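Lmo2125 protein (Listeria monocytogenes serovar 1/2a, PDB 5TU0) binds maltose as a bacterial solute-binding protein and probably delivers the sugar to a transporter in the cell membrane. Local coordinates at residues K127-A130 and D134-T137; F223-F228 and A234-G239; L118-D123 and N325-N330. The protein carries 2 engineered substitutions. One frame throughout, in Å; residues are numbered along the deposited sequence.

Interaction 1. Residues K127-A130 and D134-T137; sequences KAPA and DLET
Asp-134 reaches back from the first turn of its helix to the loop just ahead, where its OD2 accepts the backbone N-H of Ala-130. From Ala-130 N to Asp-134 OD2 the distance is 3.0 Å, and the bond is noticeably bent, at 142°. OD2 takes it on its anti lone pair, the one facing away from OD1. With CG anti to the carbonyl carbon and beside the backbone N (chi1 -62°), the carboxylate is swung toward the start of the helix. The CB of Ala-130 lies 3.5 Å from Asp-134 OD2, and so small a side chain lets the oxygen come close to the backbone nitrogen. At the other end of the aspartate, Asp-134 CB packs against Pro-129 CB at 4.0 Å. The arrangement belongs to a helix N-terminus: Thr-131, directly before helix 132-138, takes Asp-134 N-H on its OG1, as an N-cap residue does. Aspartate suits this first turn, since a negative group is likely to be favoured there by the helix dipole. Next along the helix, Leu-135 turns its CD2 branch to the pyrrolidine ring of Pro-129, crossing it at about a right angle. That methyl sits evenly over one ring bond, with Leu-135 CD2 3.7 Å from both Pro-129 CB and Pro-129 CG. Leu-135 CB points alongside the loop, and the branch at CG brings a methyl to the proline. Pro-129 is a rigid apolar ring in the loop, touching Leu-118 of strand 105-121 as well, while Leu-135 also packs on Trp-205 of helix 193-208.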
loop_
_atom_site.group_PDB
_atom_site.type_symbol
_atom_site.label_atom_id
_atom_site.label_comp_id
_atom_site.label_asym_id
_atom_site.label_seq_id
_atom_site.Cartn_x
_atom_site.Cartn_y
_atom_site.Cartn_z
ATOM N N LYS A 127 -14.305 7.608 20.832
ATOM C CA LYS A 127 -13.506 6.436 20.469
ATOM C C LYS A 127 -13.584 6.153 18.977
ATOM O O LYS A 127 -14.446 6.685 18.279
ATOM C CB LYS A 127 -13.987 5.215 21.230
ATOM C CG LYS A 127 -15.442 4.848 20.998
ATOM C CD LYS A 127 -15.766 3.650 21.865
ATOM C CE LYS A 127 -17.231 3.276 21.818
ATOM N NZ LYS A 127 -17.505 2.149 22.763
ATOM N N ALA A 128 -12.683 5.295 18.492
ATOM C CA ALA A 128 -12.686 4.929 17.094
ATOM C C ALA A 128 -13.984 4.194 16.750
ATOM O O ALA A 128 -14.409 3.324 17.509
ATOM C CB ALA A 128 -11.492 4.034 16.782
ATOM N N PRO A 129 -14.651 4.565 15.645
ATOM C CA PRO A 129 -15.826 3.777 15.246
ATOM C C PRO A 129 -15.387 2.332 14.956
ATOM O O PRO A 129 -14.304 2.120 14.380
ATOM C CB PRO A 129 -16.293 4.458 13.960
ATOM C CG PRO A 129 -15.771 5.852 14.063
ATOM C CD PRO A 129 -14.454 5.732 14.765
ATOM N N ALA A 130 -16.201 1.365 15.374
ATOM C CA ALA A 130 -15.866 -0.047 15.223
ATOM C C ALA A 130 -16.410 -0.728 13.962
ATOM O O ALA A 130 -15.839 -1.724 13.482
ATOM C CB ALA A 130 -16.341 -0.791 16.454
ATOM N N ASP A 134 -21.607 2.062 12.615
ATOM C CA ASP A 134 -21.224 3.198 13.473
ATOM C C ASP A 134 -20.909 4.431 12.609
ATOM O O ASP A 134 -21.304 5.544 12.951
ATOM C CB ASP A 134 -19.999 2.897 14.333
ATOM C CG ASP A 134 -20.209 1.748 15.304
ATOM O OD1 ASP A 134 -21.376 1.405 15.631
ATOM O OD2 ASP A 134 -19.173 1.182 15.753
ATOM N N LEU A 135 -20.207 4.229 11.499
ATOM C CA LEU A 135 -19.942 5.323 10.568
ATOM C C LEU A 135 -21.229 5.867 9.946
ATOM O O LEU A 135 -21.348 7.076 9.751
ATOM C CB LEU A 135 -18.987 4.898 9.450
ATOM C CG LEU A 135 -17.569 4.509 9.850
ATOM C CD1 LEU A 135 -16.820 3.955 8.641
ATOM C CD2 LEU A 135 -16.820 5.685 10.479
ATOM N N GLU A 136 -22.184 4.992 9.621
ATOM C CA GLU A 136 -23.455 5.445 9.044
ATOM C C GLU A 136 -24.186 6.369 10.042
ATOM O O GLU A 136 -24.755 7.404 9.650
ATOM C CB GLU A 136 -24.340 4.254 8.633
ATOM C CG GLU A 136 -23.791 3.475 7.433
ATOM C CD GLU A 136 -24.550 2.198 7.127
ATOM O OE1 GLU A 136 -25.645 1.991 7.689
ATOM O OE2 GLU A 136 -24.033 1.373 6.334
ATOM N N THR A 137 -24.165 6.010 11.322
ATOM C CA THR A 137 -24.832 6.837 12.341
ATOM C C THR A 137 -24.074 8.151 12.544
ATOM O O THR A 137 -24.683 9.206 12.750
ATOM C CB THR A 137 -24.988 6.092 13.674
ATOM O OG1 THR A 137 -23.700 5.802 14.233
ATOM C CG2 THR A 137 -25.760 4.809 13.457
#

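Interaction 2. Residues F223-F228 and A234-G239; sequences FIQDQF and AAILGG
Ala-234 meets Phe-228 through its backbone: Ala-234 O lies at the edge of the phenyl ring, near the ring plane, 4.1 Å from Phe-228 CE1. The methyl of Ala-234 points away from the helix, as does that of Ala-235, which is turned to Leu-118 and Tyr-120 of the neighbouring strand 105-121, where a small residue fits between two larger ones. Ile-236 carries most of the contact. Its CG1 occupies the position between the backbone N and the carbonyl carbon (chi1 64°), and this rotation sends the longer branch over one face of Phe-228 while CG2 turns to Ile-224. Ile-236 CD1 lies 4.3 Å from the centroid of the Phe-228 ring, 29° off the normal, an off-centre CH-pi contact displaced toward the ring's root: Ile-236 CD1 is 3.8 Å from Phe-228 CG. The Phe-228 ring also meets Tyr-246 edge-to-face. One turn earlier on the helix, Ile-224 CG2 faces Ile-236 CG2 at 4.1 Å. With two beta-branched side chains and a flat ring, the core of the interface is apolar, and no hydrogen bond crosses it. Leu-237 turns its side chain away from the helix, onto Leu-116 and Ile-258. Gly-238 and Gly-239 follow with no side chains, carrying the chain on toward Trp-241, a residue of the maltose pocket. Helix axis and strand axis approach to 9.5 Å with the strand running back at 137°, a helix, short turn and returning strand packed layer on layer, as in the alpha/beta lobes of periplasmic binding proteins.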
loop_
_atom_site.group_PDB
_atom_site.type_symbol
_atom_site.label_atom_id
_atom_site.label_comp_id
_atom_site.label_asym_id
_atom_site.label_seq_id
_atom_site.Cartn_x
_atom_site.Cartn_y
_atom_site.Cartn_z
ATOM N N PHE A 223 -9.890 17.830 -0.917
ATOM C CA PHE A 223 -11.099 18.093 -0.155
ATOM C C PHE A 223 -11.080 17.319 1.155
ATOM O O PHE A 223 -11.302 17.871 2.220
ATOM C CB PHE A 223 -12.326 17.682 -0.981
ATOM C CG PHE A 223 -13.627 17.844 -0.258
ATOM C CD1 PHE A 223 -14.284 19.063 -0.258
ATOM C CD2 PHE A 223 -14.208 16.768 0.409
ATOM C CE1 PHE A 223 -15.494 19.211 0.412
ATOM C CE2 PHE A 223 -15.418 16.914 1.084
ATOM C CZ PHE A 223 -16.054 18.139 1.087
ATOM N N ILE A 224 -10.824 16.025 1.059
ATOM C CA ILE A 224 -10.798 15.160 2.225
ATOM C C ILE A 224 -9.745 15.590 3.261
ATOM O O ILE A 224 -10.054 15.624 4.447
ATOM C CB ILE A 224 -10.607 13.688 1.806
ATOM C CG1 ILE A 224 -11.837 13.199 1.033
ATOM C CG2 ILE A 224 -10.392 12.783 3.016
ATOM C CD1 ILE A 224 -11.597 11.891 0.305
ATOM N N GLN A 225 -8.521 15.906 2.823
ATOM C CA GLN A 225 -7.455 16.312 3.750
ATOM C C GLN A 225 -7.776 17.643 4.409
ATOM O O GLN A 225 -7.496 17.852 5.593
ATOM C CB GLN A 225 -6.097 16.416 3.042
ATOM C CG GLN A 225 -5.654 15.136 2.351
ATOM C CD GLN A 225 -5.729 13.921 3.235
ATOM O OE1 GLN A 225 -6.253 12.874 2.832
ATOM N NE2 GLN A 225 -5.239 14.048 4.451
ATOM N N ASP A 226 -8.352 18.546 3.621
ATOM C CA ASP A 226 -8.733 19.857 4.101
ATOM C C ASP A 226 -9.785 19.712 5.219
ATOM O O ASP A 226 -9.676 20.376 6.255
ATOM C CB ASP A 226 -9.260 20.714 2.937
ATOM C CG ASP A 226 -9.556 22.148 3.344
ATOM O OD1 ASP A 226 -8.607 22.868 3.743
ATOM O OD2 ASP A 226 -10.729 22.570 3.216
ATOM N N GLN A 227 -10.786 18.845 5.017
ATOM C CA GLN A 227 -11.843 18.640 6.038
ATOM C C GLN A 227 -11.297 18.021 7.331
ATOM O O GLN A 227 -11.628 18.463 8.441
ATOM C CB GLN A 227 -12.987 17.776 5.495
ATOM C CG GLN A 227 -13.738 18.395 4.319
ATOM C CD GLN A 227 -14.526 19.641 4.695
ATOM O OE1 GLN A 227 -14.356 20.705 4.085
ATOM N NE2 GLN A 227 -15.383 19.521 5.691
ATOM N N PHE A 228 -10.464 16.998 7.202
ATOM C CA PHE A 228 -9.914 16.368 8.392
ATOM C C PHE A 228 -8.962 17.308 9.163
ATOM O O PHE A 228 -9.078 17.452 10.387
ATOM C CB PHE A 228 -9.209 15.065 8.034
ATOM C CG PHE A 228 -8.834 14.249 9.227
ATOM C CD1 PHE A 228 -9.806 13.619 9.973
ATOM C CD2 PHE A 228 -7.500 14.107 9.610
ATOM C CE1 PHE A 228 -9.473 12.870 11.083
ATOM C CE2 PHE A 228 -7.156 13.344 10.720
ATOM C CZ PHE A 228 -8.144 12.721 11.453
ATOM N N ALA A 234 -14.772 13.740 11.093
ATOM C CA ALA A 234 -14.451 12.996 12.320
ATOM C C ALA A 234 -13.575 11.766 12.097
ATOM O O ALA A 234 -12.772 11.411 12.972
ATOM C CB ALA A 234 -15.725 12.590 13.032
ATOM N N ALA A 235 -13.730 11.133 10.937
ATOM C CA ALA A 235 -12.986 9.927 10.597
ATOM C C ALA A 235 -12.831 9.789 9.091
ATOM O O ALA A 235 -13.762 10.086 8.319
ATOM C CB ALA A 235 -13.698 8.702 11.165
ATOM N N ILE A 236 -11.650 9.340 8.665
ATOM C CA ILE A 236 -11.401 9.163 7.255
ATOM C C ILE A 236 -10.514 7.964 7.009
ATOM O O ILE A 236 -9.755 7.536 7.900
ATOM C CB ILE A 236 -10.662 10.387 6.612
ATOM C CG1 ILE A 236 -9.254 10.583 7.206
ATOM C CG2 ILE A 236 -11.448 11.665 6.803
ATOM C CD1 ILE A 236 -8.440 11.655 6.503
ATOM N N LEU A 237 -10.608 7.427 5.804
ATOM C CA LEU A 237 -9.749 6.333 5.365
ATOM C C LEU A 237 -8.465 7.000 4.884
ATOM O O LEU A 237 -8.538 8.018 4.211
ATOM C CB LEU A 237 -10.443 5.588 4.231
ATOM C CG LEU A 237 -9.837 4.308 3.686
ATOM C CD1 LEU A 237 -9.662 3.279 4.787
ATOM C CD2 LEU A 237 -10.739 3.781 2.584
ATOM N N GLY A 238 -7.292 6.457 5.230
ATOM C CA GLY A 238 -6.038 7.048 4.787
ATOM C C GLY A 238 -4.862 6.117 4.917
ATOM O O GLY A 238 -4.972 5.065 5.536
ATOM N N GLY A 239 -3.733 6.494 4.324
ATOM C CA GLY A 239 -2.531 5.667 4.411
ATOM C C GLY A 239 -1.604 6.177 5.494
ATOM O O GLY A 239 -1.740 7.308 5.918
#

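Interaction 3. Residues L118-D123 and N325-N330; sequences LYYNKD and NDELTN
Lys-122 and Glu-327 bridge the loop just after strand 105-121 and the capped start of helix 327-336. Asp-326 is the N-cap residue of that helix, and Asp-326 OD2 accepts a weak capping bond from Thr-329 N, 3.3 Å long. Just before it, Asn-325 leaves the preceding helix with a positive phi (59°), a left-handed backbone conformation that asparagine tolerates well. The lysine can be followed outward. Its CB points toward the helix, and CG, anti to the carbonyl carbon, starts a fully extended chain whose CG and CD simply span the gap. Lys-122 CE is the first atom to touch the glutamate, 3.4 Å from Glu-327 OE2 and 3.5 Å from Glu-327 OE1. At the tip, Lys-122 NZ closes a salt bridge and hydrogen bond with Glu-327 OE2 at 2.7 Å, arriving from above the carboxylate, 35° out of its plane. Glu-327 comes from the opposite direction, also extended, so two long flexible side chains meet halfway. Its OE1 accepts from Val-255 N of strand 253-256, which, together with the lysine, should limit the rotation of the carboxylate; its place in the first helical turn would further favour the negative charge. At the foot of the lysine the chain turns in an Asx turn, Asn-121 OD1 accepting from Asp-123 N. Further back along the strand, Leu-328 packs beside Tyr-119, and both rest on Ala-243 and Val-255. The tyrosine suits this spot because its apolar ring takes the packing while its OH is hydrogen-bonded to Gly-239 O; Leu-328 CD1 lies 3.7 Å from Tyr-119 OH.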
loop_
_atom_site.group_PDB
_atom_site.type_symbol
_atom_site.label_atom_id
_atom_site.label_comp_id
_atom_site.label_asym_id
_atom_site.label_seq_id
_atom_site.Cartn_x
_atom_site.Cartn_y
_atom_site.Cartn_z
ATOM N N LEU A 118 -7.900 3.659 9.469
ATOM C CA LEU A 118 -8.902 4.692 9.769
ATOM C C LEU A 118 -8.285 5.726 10.721
ATOM O O LEU A 118 -7.893 5.390 11.854
ATOM C CB LEU A 118 -10.130 4.091 10.448
ATOM C CG LEU A 118 -11.242 5.102 10.747
ATOM C CD1 LEU A 118 -12.029 5.396 9.475
ATOM C CD2 LEU A 118 -12.174 4.628 11.850
ATOM N N TYR A 119 -8.165 6.966 10.257
ATOM C CA TYR A 119 -7.724 8.071 11.110
ATOM C C TYR A 119 -8.971 8.695 11.672
ATOM O O TYR A 119 -9.974 8.784 10.964
ATOM C CB TYR A 119 -7.007 9.156 10.319
ATOM C CG TYR A 119 -5.626 8.794 9.871
ATOM C CD1 TYR A 119 -4.552 8.911 10.743
ATOM C CD2 TYR A 119 -5.379 8.382 8.561
ATOM C CE1 TYR A 119 -3.273 8.590 10.340
ATOM C CE2 TYR A 119 -4.104 8.076 8.144
ATOM C CZ TYR A 119 -3.052 8.176 9.039
ATOM O OH TYR A 119 -1.788 7.855 8.646
ATOM N N TYR A 120 -8.935 9.113 12.934
ATOM C CA TYR A 120 -10.092 9.817 13.524
ATOM C C TYR A 120 -9.585 10.908 14.450
ATOM O O TYR A 120 -8.429 10.881 14.913
ATOM C CB TYR A 120 -11.078 8.869 14.247
ATOM C CG TYR A 120 -10.583 8.299 15.553
ATOM C CD1 TYR A 120 -9.695 7.230 15.576
ATOM C CD2 TYR A 120 -11.016 8.825 16.779
ATOM C CE1 TYR A 120 -9.236 6.719 16.775
ATOM C CE2 TYR A 120 -10.561 8.309 17.985
ATOM C CZ TYR A 120 -9.672 7.256 17.970
ATOM O OH TYR A 120 -9.210 6.737 19.154
ATOM N N ASN A 121 -10.448 11.873 14.695
ATOM C CA ASN A 121 -10.117 13.010 15.529
ATOM C C ASN A 121 -10.630 12.784 16.949
ATOM O O ASN A 121 -11.854 12.767 17.173
ATOM C CB ASN A 121 -10.731 14.261 14.916
ATOM C CG ASN A 121 -10.206 15.532 15.540
ATOM O OD1 ASN A 121 -9.812 15.551 16.716
ATOM N ND2 ASN A 121 -10.208 16.609 14.763
ATOM N N LYS A 122 -9.696 12.617 17.901
ATOM C CA LYS A 122 -10.042 12.384 19.298
ATOM C C LYS A 122 -10.754 13.573 19.961
ATOM O O LYS A 122 -11.396 13.406 21.009
ATOM C CB LYS A 122 -8.811 11.980 20.117
ATOM C CG LYS A 122 -8.100 10.727 19.628
ATOM C CD LYS A 122 -7.043 10.300 20.632
ATOM C CE LYS A 122 -6.315 9.057 20.202
ATOM N NZ LYS A 122 -5.299 8.702 21.221
ATOM N N ASP A 123 -10.636 14.768 19.379
ATOM C CA ASP A 123 -11.371 15.944 19.897
ATOM C C ASP A 123 -12.835 15.947 19.444
ATOM O O ASP A 123 -13.642 16.703 19.987
ATOM C CB ASP A 123 -10.715 17.263 19.477
ATOM C CG ASP A 123 -9.390 17.515 20.177
ATOM O OD1 ASP A 123 -9.133 16.893 21.227
ATOM O OD2 ASP A 123 -8.621 18.375 19.693
ATOM N N ASN A 325 3.023 0.187 21.440
ATOM C CA ASN A 325 1.673 0.702 21.613
ATOM C C ASN A 325 1.425 2.064 20.934
ATOM O O ASN A 325 0.771 2.935 21.501
ATOM C CB ASN A 325 1.312 0.733 23.110
ATOM C CG ASN A 325 -0.182 0.838 23.348
ATOM O OD1 ASN A 325 -0.983 0.489 22.485
ATOM N ND2 ASN A 325 -0.563 1.311 24.520
ATOM N N ASP A 326 1.963 2.233 19.724
ATOM C CA ASP A 326 1.739 3.430 18.915
ATOM C C ASP A 326 0.487 3.142 18.077
ATOM O O ASP A 326 0.394 2.087 17.436
ATOM C CB ASP A 326 2.913 3.696 17.979
ATOM C CG ASP A 326 2.638 4.834 17.022
ATOM O OD1 ASP A 326 2.251 5.921 17.492
ATOM O OD2 ASP A 326 2.777 4.642 15.797
ATOM N N GLU A 327 -0.449 4.081 18.048
ATOM C CA GLU A 327 -1.706 3.818 17.357
ATOM C C GLU A 327 -1.585 3.519 15.868
ATOM O O GLU A 327 -2.225 2.596 15.391
ATOM C CB GLU A 327 -2.714 4.928 17.604
ATOM C CG GLU A 327 -3.031 5.065 19.081
ATOM C CD GLU A 327 -4.218 5.947 19.359
ATOM O OE1 GLU A 327 -4.870 6.394 18.400
ATOM O OE2 GLU A 327 -4.505 6.177 20.549
ATOM N N LEU A 328 -0.775 4.285 15.140
ATOM C CA LEU A 328 -0.640 4.061 13.695
ATOM C C LEU A 328 -0.059 2.676 13.429
ATOM O O LEU A 328 -0.554 1.928 12.580
ATOM C CB LEU A 328 0.219 5.141 13.032
ATOM C CG LEU A 328 0.451 4.944 11.521
ATOM C CD1 LEU A 328 -0.876 4.910 10.759
ATOM C CD2 LEU A 328 1.388 6.018 10.979
ATOM N N THR A 329 0.975 2.340 14.185
ATOM C CA THR A 329 1.627 1.045 14.078
ATOM C C THR A 329 0.660 -0.094 14.376
ATOM O O THR A 329 0.614 -1.064 13.620
ATOM C CB THR A 329 2.816 0.946 15.036
ATOM O OG1 THR A 329 3.702 2.050 14.795
ATOM C CG2 THR A 329 3.556 -0.377 14.836
ATOM N N ASN A 330 -0.123 0.038 15.452
ATOM C CA ASN A 330 -1.103 -0.987 15.832
ATOM C C ASN A 330 -2.176 -1.166 14.749
ATOM O O ASN A 330 -2.521 -2.295 14.399
ATOM C CB ASN A 330 -1.807 -0.645 17.163
ATOM C CG ASN A 330 -0.898 -0.773 18.378
ATOM O OD1 ASN A 330 0.191 -1.344 18.320
ATOM N ND2 ASN A 330 -1.356 -0.243 19.492
#

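How the interactions relate
Strand 105-121 ties the three contacts together on one side of the chain's centre, their centres 13 to 15 Å apart. Interaction 2 joins interaction 3 through the antiparallel pairing of strands 235-238 and 105-121, with Ile-236 N 2.9 Å from Tyr-119 O. Interaction 1 touches interaction 3 by packing on Tyr-120, where Ala-128 CB lies 3.5 Å from Tyr-120 CE1. Interactions 1 and 2 do not touch, though their nearest atoms are about 4 Å apart. The bound maltose lies nearest interaction 2: the Gln-225 side chain is about 8 Å from a glucose unit and that of Tyr-119 about 10 Å; the sugar itself is bound by Asp-70, Glu-114, Tyr-164 and Trp-241.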